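Local structure of class I SAM-dependent methyltransferase (Silicibacter pomeroyi DSS-3, 3CVO) at residues R61-A64 and R65-A69. The protein is of unknown function but probably binds S-adenosylmethionine and transfers its methyl group, as class I methyltransferases of Rossmann-like fold do. Numbering follows the deposited sequence. Where two conformers were deposited one is given.
Sequences RAWA and RMMKA. With SO4 (sulfate ion), chain E; EDO (1,2-ethanediol), chain I.
W63 and M67, one helical turn apart, make the main apolar contact: CG of M67 sits over one face of the indole, 4.0 Å from the centroid of the five-membered ring, in a CH-pi contact. Kinks at chi2 and chi3 then lead the chain along the ring, bringing SE of M67 to 3.7 Å from W63 CZ2. M66 crosses the indole at about a right angle and reaches its benzo part, where CE lies 4.0 Å from CZ3 of W63. Both selenium atoms make oblique Met-aromatic contacts, M67 SE the nearer. A chi1 of 180°, setting CG opposite the backbone N, sends the tryptophan ring outward and toward the C-terminal turns to meet these flexible selenomethionine chains, while NE1 is satisfied by the backbone oxygen of S39. Replacing W63 by an alanine is likely to leave M66 and M67 without the surface they pack on and the S39 carbonyl without the indole N-H.

Both segments belong to the first turns of helix 61-73, the crossover of a right-handed beta-alpha-beta unit between parallel strands 53-58 and 81-86 of the Rossmann-like sheet. The small A64 suits the buried side, against E58, I84 and W86.

Backbone i to i+4 bonds join the turns, among them M67 N to W63 O at 2.9 Å and K68 N to A64 O at 3.0 Å.

On the exposed side R65, with its flat multi-donor guanidinium, serves a sulfate and an ethanediol together, both probably from the crystallisation liquor. NH1 bonds sulfate O3 at 2.9 Å and NH2 bonds O4 at 3.0 Å, the ion lying at the group's edge; NH2 also donates to ethanediol O1 and NE to its O2, with a weak bond from NE to O1. The bend at chi3 (-68°) turns the group back toward R61; in the R61 conformer given, one of two, R61 NE and R65 NH2 are 4.0 Å apart, and the sulfate probably offsets part of the positive charge.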
loop_
_atom_site.group_PDB
_atom_site.type_symbol
_atom_site.label_atom_id
_atom_site.label_comp_id
_atom_site.label_asym_id
_atom_site.label_seq_id
_atom_site.Cartn_x
_atom_site.Cartn_y
_atom_site.Cartn_z
ATOM N N ARG A 61 -21.414 2.137 -11.264
ATOM C CA ARG A 61 -22.632 2.164 -10.474
ATOM C C ARG A 61 -23.875 1.807 -11.311
ATOM O O ARG A 61 -24.770 1.071 -10.862
ATOM C CB ARG A 61 -22.829 3.530 -9.828
ATOM C CG ARG A 61 -24.035 3.561 -8.916
ATOM C CD ARG A 61 -24.148 4.827 -8.080
ATOM N NE ARG A 61 -24.947 4.571 -6.884
ATOM C CZ ARG A 61 -25.105 5.436 -5.891
ATOM N NH1 ARG A 61 -24.523 6.627 -5.950
ATOM N NH2 ARG A 61 -25.838 5.106 -4.836
ATOM N N ALA A 62 -23.940 2.370 -12.513
ATOM C CA ALA A 62 -25.113 2.177 -13.391
ATOM C C ALA A 62 -25.215 0.739 -13.879
ATOM O O ALA A 62 -26.304 0.166 -13.958
ATOM C CB ALA A 62 -25.117 3.191 -14.550
ATOM N N TRP A 63 -24.067 0.132 -14.123
ATOM C CA TRP A 63 -24.031 -1.281 -14.463
ATOM C C TRP A 63 -24.372 -2.153 -13.257
ATOM O O TRP A 63 -25.133 -3.100 -13.389
ATOM C CB TRP A 63 -22.682 -1.654 -15.051
ATOM C CG TRP A 63 -22.538 -3.066 -15.429
ATOM C CD1 TRP A 63 -21.710 -3.966 -14.853
ATOM C CD2 TRP A 63 -23.207 -3.760 -16.499
ATOM N NE1 TRP A 63 -21.807 -5.166 -15.485
ATOM C CE2 TRP A 63 -22.712 -5.069 -16.505
ATOM C CE3 TRP A 63 -24.168 -3.399 -17.445
ATOM C CZ2 TRP A 63 -23.173 -6.059 -17.397
ATOM C CZ3 TRP A 63 -24.620 -4.374 -18.338
ATOM C CH2 TRP A 63 -24.118 -5.691 -18.301
ATOM N N ALA A 64 -23.885 -1.801 -12.069
ATOM C CA ALA A 64 -24.275 -2.540 -10.874
ATOM C C ALA A 64 -25.794 -2.518 -10.695
ATOM O O ALA A 64 -26.406 -3.515 -10.365
ATOM C CB ALA A 64 -23.556 -2.006 -9.581
ATOM N N ARG A 65 -26.397 -1.377 -10.982
ATOM C CA ARG A 65 -27.848 -1.203 -10.829
ATOM C C ARG A 65 -28.580 -2.097 -11.830
ATOM O O ARG A 65 -29.554 -2.786 -11.506
ATOM C CB ARG A 65 -28.234 0.249 -11.045
ATOM C CG ARG A 65 -29.652 0.562 -10.690
ATOM C CD ARG A 65 -29.958 1.993 -11.095
ATOM N NE ARG A 65 -29.209 2.938 -10.264
ATOM C CZ ARG A 65 -28.323 3.826 -10.713
ATOM N NH1 ARG A 65 -28.044 3.923 -12.002
ATOM N NH2 ARG A 65 -27.706 4.628 -9.848
HETATM N N MSE A 66 -28.056 -2.145 -13.034
HETATM C CA MSE A 66 -28.604 -3.080 -14.046
HETATM C C MSE A 66 -28.485 -4.549 -13.639
HETATM O O MSE A 66 -29.419 -5.309 -13.832
HETATM C CB MSE A 66 -27.961 -2.863 -15.418
HETATM C CG MSE A 66 -28.470 -1.613 -16.064
HETATM SE SE MSE A 66 -27.618 -1.206 -17.789
HETATM C CE MSE A 66 -28.275 -2.751 -18.774
HETATM N N MSE A 67 -27.337 -4.947 -13.102
HETATM C CA MSE A 67 -27.111 -6.343 -12.686
HETATM C C MSE A 67 -28.094 -6.708 -11.570
HETATM O O MSE A 67 -28.665 -7.806 -11.541
HETATM C CB MSE A 67 -25.665 -6.543 -12.225
HETATM C CG MSE A 67 -24.658 -6.458 -13.347
HETATM SE SE MSE A 67 -24.876 -7.819 -14.689
HETATM C CE MSE A 67 -24.896 -9.420 -13.542
ATOM N N LYS A 68 -28.323 -5.752 -10.665
ATOM C CA LYS A 68 -29.242 -5.981 -9.554
ATOM C C LYS A 68 -30.668 -6.159 -10.071
ATOM O O LYS A 68 -31.440 -7.035 -9.641
ATOM C CB LYS A 68 -29.167 -4.844 -8.546
ATOM C CG LYS A 68 -27.855 -4.837 -7.727
ATOM C CD LYS A 68 -27.843 -3.703 -6.736
ATOM C CE LYS A 68 -26.564 -3.709 -5.939
ATOM N NZ LYS A 68 -26.395 -2.429 -5.186
ATOM N N ALA A 69 -31.017 -5.298 -11.002
ATOM C CA ALA A 69 -32.330 -5.353 -11.618
ATOM C C ALA A 69 -32.515 -6.683 -12.343
ATOM O O ALA A 69 -33.551 -7.338 -12.254
ATOM C CB ALA A 69 -32.537 -4.149 -12.580
HETATM S S SO4 E . -25.349 6.619 -12.201
HETATM O O1 SO4 E . -25.604 7.962 -11.674
HETATM O O2 SO4 E . -24.152 6.617 -13.055
HETATM O O3 SO4 E . -26.507 6.201 -12.995
HETATM O O4 SO4 E . -25.176 5.700 -11.090
HETATM C C1 EDO I . -28.807 4.244 -6.128
HETATM O O1 EDO I . -27.971 3.803 -7.192
HETATM C C2 EDO I . -30.133 3.554 -6.331
HETATM O O2 EDO I . -29.862 2.378 -7.096
#